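Local coordinates for hemolysin II regulatory protein (Bacillus cereus, PDB 2JJ7) that probably binds DNA as a TetR-family transcriptional regulator, with a predicted helix-turn-helix motif in its N-terminal region and a two-subunit assembly, at residues Y56-K61 with G101-E106; E131-G136 with N148-W153. One frame throughout, in Å; residues are numbered along the deposited sequence. Where two conformers were deposited one is given.

Contact 1: Y56-K61 with G101-E106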
ATOM      1  N   TYR B  56      -0.914 -24.302  -3.755  1.00 31.58           N
ATOM      2  CA  TYR B  56      -0.424 -24.653  -2.423  0.50 32.52           C
ATOM      3  C   TYR B  56       1.068 -24.997  -2.487  1.00 32.03           C
ATOM      4  O   TYR B  56       1.852 -24.494  -1.684  1.00 33.25           O
ATOM      5  CB  TYR B  56      -1.202 -25.831  -1.817  0.50 32.50           C
ATOM      6  CG  TYR B  56      -2.638 -25.548  -1.400  0.50 34.11           C
ATOM      7  CD1 TYR B  56      -3.128 -24.248  -1.274  0.50 31.21           C
ATOM      8  CD2 TYR B  56      -3.495 -26.595  -1.092  0.50 32.11           C
ATOM      9  CE1 TYR B  56      -4.448 -24.015  -0.882  0.50 27.17           C
ATOM     10  CE2 TYR B  56      -4.796 -26.371  -0.698  0.50 29.37           C
ATOM     11  CZ  TYR B  56      -5.274 -25.093  -0.597  0.50 28.77           C
ATOM     12  OH  TYR B  56      -6.586 -24.913  -0.198  0.50 32.08           O
ATOM     13  N   GLU B  57       1.453 -25.829  -3.451  1.00 31.27           N
ATOM     14  CA  GLU B  57       2.840 -26.251  -3.590  1.00 30.97           C
ATOM     15  C   GLU B  57       3.777 -25.086  -3.942  1.00 30.90           C
ATOM     16  O   GLU B  57       4.953 -25.100  -3.574  1.00 30.01           O
ATOM     17  CB  GLU B  57       2.959 -27.380  -4.617  1.00 30.13           C
ATOM     18  CG  GLU B  57       2.370 -28.711  -4.170  1.00 34.88           C
ATOM     19  CD  GLU B  57       2.988 -29.245  -2.883  1.00 40.70           C
ATOM     20  OE1 GLU B  57       4.219 -29.149  -2.708  1.00 40.32           O
ATOM     21  OE2 GLU B  57       2.230 -29.755  -2.041  1.00 44.88           O
ATOM     22  N   VAL B  58       3.243 -24.081  -4.636  1.00 30.28           N
ATOM     23  CA  VAL B  58       3.990 -22.863  -4.960  1.00 30.35           C
ATOM     24  C   VAL B  58       4.331 -22.079  -3.691  1.00 29.64           C
ATOM     25  O   VAL B  58       5.484 -21.693  -3.490  1.00 30.17           O
ATOM     26  CB  VAL B  58       3.242 -21.966  -5.977  1.00 30.30           C
ATOM     27  CG1 VAL B  58       3.814 -20.537  -5.983  1.00 24.42           C
ATOM     28  CG2 VAL B  58       3.356 -22.575  -7.361  1.00 32.17           C
ATOM     29  N   PHE B  59       3.336 -21.877  -2.830  1.00 29.49           N
ATOM     30  CA  PHE B  59       3.562 -21.244  -1.520  1.00 30.13           C
ATOM     31  C   PHE B  59       4.539 -22.041  -0.645  1.00 30.35           C
ATOM     32  O   PHE B  59       5.400 -21.463   0.006  1.00 30.44           O
ATOM     33  CB  PHE B  59       2.233 -20.977  -0.807  1.00 28.99           C
ATOM     34  CG  PHE B  59       1.721 -19.569  -1.026  1.00 27.12           C
ATOM     35  CD1 PHE B  59       2.168 -18.527  -0.220  1.00 21.67           C
ATOM     36  CD2 PHE B  59       0.813 -19.290  -2.047  1.00 25.54           C
ATOM     37  CE1 PHE B  59       1.708 -17.191  -0.422  1.00 23.17           C
ATOM     38  CE2 PHE B  59       0.345 -17.983  -2.257  1.00 20.70           C
ATOM     39  CZ  PHE B  59       0.803 -16.931  -1.439  1.00 24.77           C
ATOM     40  N   LYS B  60       4.412 -23.368  -0.678  1.00 28.12           N
ATOM     41  CA  LYS B  60       5.297 -24.267   0.054  1.00 29.27           C
ATOM     42  C   LYS B  60       6.745 -24.176  -0.451  1.00 29.67           C
ATOM     43  O   LYS B  60       7.656 -24.059   0.353  1.00 31.09           O
ATOM     44  CB  LYS B  60       4.781 -25.708  -0.059  1.00 26.70           C
ATOM     45  CG  LYS B  60       5.468 -26.718   0.829  1.00 29.42           C
ATOM     46  CD  LYS B  60       4.946 -28.108   0.517  1.00 36.90           C
ATOM     47  CE  LYS B  60       5.383 -29.127   1.557  1.00 43.68           C
ATOM     48  NZ  LYS B  60       5.010 -30.514   1.154  1.00 44.57           N
ATOM     49  N   LYS B  61       6.948 -24.232  -1.771  1.00 29.49           N
ATOM     50  CA  LYS B  61       8.294 -24.185  -2.344  1.00 28.77           C
ATOM     51  C   LYS B  61       8.938 -22.806  -2.233  1.00 29.72           C
ATOM     52  O   LYS B  61      10.119 -22.709  -1.902  1.00 30.17           O
ATOM     53  CB  LYS B  61       8.315 -24.634  -3.814  1.00 27.82           C
ATOM     54  CG  LYS B  61       9.744 -24.818  -4.334  1.00 30.18           C
ATOM     55  CD  LYS B  61       9.821 -25.485  -5.673  1.00 38.12           C
ATOM     56  CE  LYS B  61      11.275 -25.671  -6.109  1.00 42.62           C
ATOM     57  NZ  LYS B  61      12.050 -26.632  -5.263  1.00 45.61           N
ATOM     58  N   GLY B 101       5.214 -12.058  -3.305  1.00 37.39           N
ATOM     59  CA  GLY B 101       4.753 -10.735  -2.900  1.00 37.07           C
ATOM     60  C   GLY B 101       3.356 -10.453  -3.432  1.00 37.98           C
ATOM     61  O   GLY B 101       2.423 -10.157  -2.674  1.00 38.93           O
ATOM     62  N   THR B 102       3.217 -10.565  -4.747  1.00 36.24           N
ATOM     63  CA  THR B 102       1.954 -10.325  -5.436  1.00 36.90           C
ATOM     64  C   THR B 102       0.862 -11.254  -4.907  1.00 36.64           C
ATOM     65  O   THR B 102      -0.230 -10.798  -4.575  1.00 36.16           O
ATOM     66  CB  THR B 102       2.119 -10.550  -6.960  1.00 37.67           C
ATOM     67  OG1 THR B 102       2.893  -9.477  -7.506  1.00 37.38           O
ATOM     68  CG2 THR B 102       0.761 -10.613  -7.669  1.00 38.69           C
ATOM     69  N   LEU B 103       1.173 -12.544  -4.800  1.00 35.91           N
ATOM     70  CA  LEU B 103       0.172 -13.535  -4.410  1.00 35.83           C
ATOM     71  C   LEU B 103      -0.240 -13.390  -2.956  1.00 37.07           C
ATOM     72  O   LEU B 103      -1.437 -13.477  -2.643  1.00 36.07           O
ATOM     73  CB  LEU B 103       0.665 -14.961  -4.689  1.00 35.91           C
ATOM     74  CG  LEU B 103       0.984 -15.270  -6.149  1.00 39.04           C
ATOM     75  CD1 LEU B 103       1.550 -16.690  -6.277  1.00 33.99           C
ATOM     76  CD2 LEU B 103      -0.248 -15.064  -7.042  1.00 34.45           C
ATOM     77  N   ALA B 104       0.742 -13.171  -2.072  1.00 36.57           N
ATOM     78  CA  ALA B 104       0.430 -12.961  -0.661  1.00 36.58           C
ATOM     79  C   ALA B 104      -0.331 -11.671  -0.477  1.00 35.32           C
ATOM     80  O   ALA B 104      -1.242 -11.629   0.330  1.00 36.38           O
ATOM     81  CB  ALA B 104       1.684 -12.965   0.224  1.00 36.55           C
ATOM     82  N   TYR B 105       0.024 -10.623  -1.221  1.00 34.63           N
ATOM     83  CA  TYR B 105      -0.725  -9.370  -1.087  1.00 34.98           C
ATOM     84  C   TYR B 105      -2.212  -9.600  -1.381  1.00 35.37           C
ATOM     85  O   TYR B 105      -3.079  -9.186  -0.579  1.00 36.62           O
ATOM     86  CB  TYR B 105      -0.147  -8.234  -1.946  1.00 33.31           C
ATOM     87  CG  TYR B 105      -0.939  -6.938  -1.865  1.00 36.94           C
ATOM     88  CD1 TYR B 105      -0.662  -5.990  -0.881  1.00 29.19           C
ATOM     89  CD2 TYR B 105      -1.980  -6.669  -2.766  1.00 29.47           C
ATOM     90  CE1 TYR B 105      -1.396  -4.799  -0.800  1.00 36.27           C
ATOM     91  CE2 TYR B 105      -2.716  -5.502  -2.682  1.00 35.17           C
ATOM     92  CZ  TYR B 105      -2.414  -4.566  -1.705  1.00 33.81           C
ATOM     93  OH  TYR B 105      -3.150  -3.411  -1.633  1.00 43.67           O
ATOM     94  N   GLU B 106      -2.500 -10.254  -2.510  1.00 34.06           N
ATOM     95  CA  GLU B 106      -3.882 -10.536  -2.920  1.00 34.74           C
ATOM     96  C   GLU B 106      -4.644 -11.325  -1.860  1.00 34.74           C
ATOM     97  O   GLU B 106      -5.801 -11.024  -1.589  1.00 33.91           O
ATOM     98  CB  GLU B 106      -3.938 -11.300  -4.254  1.00 33.49           C
ATOM     99  CG  GLU B 106      -3.691 -10.460  -5.516  1.00 42.72           C
ATOM    100  CD  GLU B 106      -4.529  -9.170  -5.589  1.00 52.04           C
ATOM    101  OE1 GLU B 106      -5.722  -9.171  -5.170  1.00 44.32           O
ATOM    102  OE2 GLU B 106      -3.975  -8.157  -6.081  1.00 50.68           O
TER
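Phe-59 reaches across from helix 51-62 and sets the far end of its ring against the base of the Leu-103 side chain and the amide N of Ala-104, on helix 98-109. Its CZ lies 3.8 Å from Leu-103 CB, and the neighbouring CE2 is 3.9 Å from that same CB, so the methylene rests beside one bond of the ring at a slant that is neither face nor edge. The amide N of Ala-104 comes up at the ring edge, near its plane, 3.8 Å from Phe-59 CZ. On the other flank, Phe-59 CE1 meets Ala-104 CB at 4.3 Å. A chi1 of -95°, away from a staggered value, swings the ring out to the second helix although the CB bond of Phe-59 does not aim there. Tyr-55, edge-to-face on the ring, and Ile-118 of helix 115-118 are among its other neighbours.

Leu-103 answers with its CB bond directed at helix 51-62. Its CG is anti to the carbonyl carbon (chi1 -60°), which carries the branch past the phenyl ring and brings CD1 to within 4.5 Å of Val-58 CG1, a looser touch. Helix 5-23 closes over this side, with Ala-16 on Val-58 and Phe-20 on Leu-103.

The axes of the two short segments come to 11.8 Å at their closest and cross at -118°, with 141 Å² buried between them. Phe-59 does most of the bridging: it makes two of the three residue contacts and most of what its own segment buries. Helix 51-62, which follows the predicted helix-turn-helix, is held here against helix 98-109 of the C-terminal region by apolar contact. With no hydrogen bond or salt bridge between the segments and all four touching residues buried, the contact depends on shape and on exclusion from water.

Contact 2: E131-G136 with N148-W153; sequences EILQEG and NHTIHW
Leu-133 spans the gap between helices 129-138 and 147-158, directing its side chain at Thr-150 and Ile-151. The CB bond already points at the second helix, but CB itself stays 5.6 Å from Thr-150 CG2. With CG anti to the carbonyl carbon (chi1 -68°), the branch point advances to 4.8 Å from that methyl. Beyond it the fork divides the work. CD1 meets both partners, at 3.9 Å from Thr-150 CG2 and 3.9 Å from Ile-151 CG1, while CD2 approaches only the threonine methyl, at 4.4 Å from Thr-150 CG2.

One rotamer of Thr-150 serves two partners: CG2, anti to the backbone N, faces Leu-133, and OG1 is hydrogen-bonded to Ser-146 O, one turn earlier in the chain. Phe-142, Phe-144 and Leu-180 also pack on Leu-133. The contact buries 105 Å² without a hydrogen bond between the segments. It amounts to one leucine methyl against a methyl and a methylene, at a CA separation usual for packed helices, 8.5 Å from Leu-133 CA to Ile-151 CA. Such packing of consecutive helices, linked by a short connection and backed by helix 169-181, belongs to the all-helical C-terminal domain of TetR-like regulators.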
ATOM      1  N   GLU B 131       1.842  -6.853  16.297  1.00 38.02           N
ATOM      2  CA  GLU B 131       2.384  -6.835  17.667  1.00 39.66           C
ATOM      3  C   GLU B 131       3.675  -6.013  17.783  1.00 37.79           C
ATOM      4  O   GLU B 131       3.880  -5.345  18.772  1.00 37.07           O
ATOM      5  CB  GLU B 131       2.541  -8.237  18.264  1.00 39.11           C
ATOM      6  CG  GLU B 131       3.609  -9.112  17.631  1.00 44.19           C
ATOM      7  CD  GLU B 131       3.975 -10.297  18.524  1.00 45.31           C
ATOM      8  OE1 GLU B 131       3.188 -10.634  19.423  1.00 52.76           O
ATOM      9  OE2 GLU B 131       5.055 -10.888  18.333  1.00 50.69           O
ATOM     10  N   ILE B 132       4.512  -6.038  16.750  1.00 36.81           N
ATOM     11  CA  ILE B 132       5.737  -5.229  16.738  1.00 36.30           C
ATOM     12  C   ILE B 132       5.405  -3.731  16.834  1.00 36.30           C
ATOM     13  O   ILE B 132       6.032  -2.979  17.599  1.00 35.75           O
ATOM     14  CB  ILE B 132       6.573  -5.505  15.474  1.00 34.45           C
ATOM     15  CG1 ILE B 132       7.091  -6.949  15.483  1.00 35.54           C
ATOM     16  CG2 ILE B 132       7.762  -4.568  15.421  1.00 38.18           C
ATOM     17  CD1 ILE B 132       7.814  -7.375  14.173  1.00 32.78           C
ATOM     18  N   LEU B 133       4.407  -3.319  16.060  1.00 36.99           N
ATOM     19  CA  LEU B 133       3.967  -1.922  15.983  1.00 38.23           C
ATOM     20  C   LEU B 133       3.305  -1.469  17.276  1.00 38.93           C
ATOM     21  O   LEU B 133       3.563  -0.355  17.748  1.00 41.35           O
ATOM     22  CB  LEU B 133       3.001  -1.723  14.805  1.00 38.22           C
ATOM     23  CG  LEU B 133       3.554  -1.865  13.384  1.00 37.01           C
ATOM     24  CD1 LEU B 133       2.416  -1.719  12.368  1.00 31.00           C
ATOM     25  CD2 LEU B 133       4.645  -0.829  13.116  1.00 39.16           C
ATOM     26  N   GLN B 134       2.459  -2.327  17.847  1.00 37.83           N
ATOM     27  CA  GLN B 134       1.814  -2.031  19.131  1.00 38.31           C
ATOM     28  C   GLN B 134       2.837  -1.898  20.249  1.00 37.07           C
ATOM     29  O   GLN B 134       2.747  -0.981  21.050  1.00 37.94           O
ATOM     30  CB  GLN B 134       0.785  -3.093  19.483  1.00 37.62           C
ATOM     31  CG  GLN B 134      -0.413  -3.059  18.557  1.00 45.17           C
ATOM     32  CD  GLN B 134      -1.383  -4.187  18.822  1.00 51.69           C
ATOM     33  OE1 GLN B 134      -0.980  -5.332  19.083  1.00 49.58           O
ATOM     34  NE2 GLN B 134      -2.670  -3.882  18.733  1.00 43.53           N
ATOM     35  N   GLU B 135       3.821  -2.796  20.279  1.00 36.55           N
ATOM     36  CA  GLU B 135       4.932  -2.681  21.227  1.00 38.00           C
ATOM     37  C   GLU B 135       5.721  -1.360  21.096  1.00 37.95           C
ATOM     38  O   GLU B 135       5.980  -0.687  22.098  1.00 37.15           O
ATOM     39  CB  GLU B 135       5.873  -3.894  21.123  1.00 37.31           C
ATOM     40  CG  GLU B 135       6.920  -3.957  22.239  1.00 39.77           C
ATOM     41  CD  GLU B 135       6.324  -4.035  23.651  1.00 45.84           C
ATOM     42  OE1 GLU B 135       5.261  -4.675  23.837  1.00 43.41           O
ATOM     43  OE2 GLU B 135       6.933  -3.459  24.581  1.00 40.58           O
ATOM     44  N   GLY B 136       6.084  -0.994  19.866  1.00 39.40           N
ATOM     45  CA  GLY B 136       6.804   0.256  19.611  1.00 39.57           C
ATOM     46  C   GLY B 136       6.009   1.491  19.991  1.00 39.27           C
ATOM     47  O   GLY B 136       6.556   2.454  20.544  1.00 38.95           O
ATOM     48  N   ASN B 148      -4.104  -0.209  11.853  1.00 37.48           N
ATOM     49  CA  ASN B 148      -4.513  -0.924  10.638  1.00 37.81           C
ATOM     50  C   ASN B 148      -4.086  -0.212   9.354  1.00 36.35           C
ATOM     51  O   ASN B 148      -3.770  -0.857   8.366  1.00 38.60           O
ATOM     52  CB  ASN B 148      -6.026  -1.173  10.619  1.00 36.93           C
ATOM     53  CG  ASN B 148      -6.476  -2.172  11.689  1.00 44.26           C
ATOM     54  OD1 ASN B 148      -5.737  -3.088  12.077  1.00 49.81           O
ATOM     55  ND2 ASN B 148      -7.702  -2.005  12.158  1.00 45.10           N
ATOM     56  N   HIS B 149      -4.068   1.115   9.376  1.00 35.15           N
ATOM     57  CA  HIS B 149      -3.655   1.875   8.211  1.00 34.07           C
ATOM     58  C   HIS B 149      -2.160   1.722   7.989  1.00 35.49           C
ATOM     59  O   HIS B 149      -1.717   1.618   6.849  1.00 34.70           O
ATOM     60  CB  HIS B 149      -4.053   3.332   8.362  1.00 35.55           C
ATOM     61  CG  HIS B 149      -5.533   3.571   8.225  1.00 39.02           C
ATOM     62  ND1 HIS B 149      -6.133   3.868   7.019  1.00 41.18           N
ATOM     63  CD2 HIS B 149      -6.531   3.556   9.143  1.00 41.15           C
ATOM     64  CE1 HIS B 149      -7.431   4.047   7.205  1.00 36.34           C
ATOM     65  NE2 HIS B 149      -7.698   3.862   8.484  1.00 40.08           N
ATOM     66  N   THR B 150      -1.405   1.667   9.093  1.00 35.77           N
ATOM     67  CA  THR B 150       0.038   1.465   9.080  1.00 35.38           C
ATOM     68  C   THR B 150       0.403   0.046   8.614  1.00 35.65           C
ATOM     69  O   THR B 150       1.317  -0.132   7.813  1.00 33.70           O
ATOM     70  CB  THR B 150       0.646   1.752  10.463  1.00 36.80           C
ATOM     71  OG1 THR B 150       0.263   3.075  10.883  1.00 36.77           O
ATOM     72  CG2 THR B 150       2.181   1.656  10.412  1.00 35.46           C
ATOM     73  N   ILE B 151      -0.317  -0.950   9.121  1.00 34.17           N
ATOM     74  CA  ILE B 151      -0.214  -2.317   8.608  1.00 34.13           C
ATOM     75  C   ILE B 151      -0.471  -2.329   7.100  1.00 34.83           C
ATOM     76  O   ILE B 151       0.339  -2.846   6.352  1.00 33.49           O
ATOM     77  CB  ILE B 151      -1.163  -3.286   9.373  1.00 34.02           C
ATOM     78  CG1 ILE B 151      -0.655  -3.469  10.824  1.00 34.66           C
ATOM     79  CG2 ILE B 151      -1.302  -4.646   8.632  1.00 35.39           C
ATOM     80  CD1 ILE B 151      -1.604  -4.179  11.738  1.00 37.11           C
ATOM     81  N   HIS B 152      -1.578  -1.752   6.640  1.00 35.64           N
ATOM     82  CA  HIS B 152      -1.839  -1.780   5.199  1.00 37.19           C
ATOM     83  C   HIS B 152      -0.749  -1.037   4.397  1.00 35.83           C
ATOM     84  O   HIS B 152      -0.336  -1.497   3.332  1.00 34.97           O
ATOM     85  CB  HIS B 152      -3.238  -1.264   4.815  1.00 37.02           C
ATOM     86  CG  HIS B 152      -3.472  -1.298   3.334  1.00 46.85           C
ATOM     87  ND1 HIS B 152      -3.759  -2.464   2.657  1.00 56.33           N
ATOM     88  CD2 HIS B 152      -3.346  -0.336   2.386  1.00 48.76           C
ATOM     89  CE1 HIS B 152      -3.855  -2.210   1.364  1.00 55.92           C
ATOM     90  NE2 HIS B 152      -3.605  -0.926   1.171  1.00 51.99           N
ATOM     91  N   TRP B 153      -0.301   0.111   4.903  1.00 35.52           N
ATOM     92  CA  TRP B 153       0.797   0.853   4.265  1.00 35.91           C
ATOM     93  C   TRP B 153       2.054  -0.024   4.058  1.00 35.35           C
ATOM     94  O   TRP B 153       2.552  -0.145   2.937  1.00 35.70           O
ATOM     95  CB  TRP B 153       1.107   2.138   5.051  1.00 34.66           C
ATOM     96  CG  TRP B 153       2.367   2.865   4.615  1.00 38.67           C
ATOM     97  CD1 TRP B 153       2.581   3.481   3.422  1.00 39.29           C
ATOM     98  CD2 TRP B 153       3.565   3.059   5.387  1.00 38.58           C
ATOM     99  NE1 TRP B 153       3.836   4.059   3.397  1.00 38.81           N
ATOM    100  CE2 TRP B 153       4.467   3.800   4.583  1.00 41.53           C
ATOM    101  CE3 TRP B 153       3.960   2.692   6.679  1.00 42.30           C
ATOM    102  CZ2 TRP B 153       5.749   4.164   5.024  1.00 41.08           C
ATOM    103  CZ3 TRP B 153       5.240   3.060   7.122  1.00 43.57           C
ATOM    104  CH2 TRP B 153       6.115   3.786   6.292  1.00 42.70           C
TER

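Overall arrangement
Contact 1 (56-61 with 101-106) has its centre about 6 Å from the centre of the chain, contact 2 (131-136 with 148-153) about 17 Å, and their own centres are 22 Å apart. They follow one another in series: the first closes before the second opens, and they share no helix. Even so they touch, since Tyr-105 OH on helix 98-109 packs 3.3 Å from His-152 CE1 on helix 147-158. Contact 1 brings helix 51-62, after the predicted DNA-binding motif, against the C-terminal region, whereas contact 2 is internal to that region. Residues of helices 98-109 and 147-158 face the second subunit, so both contacts lie beside the subunit interface.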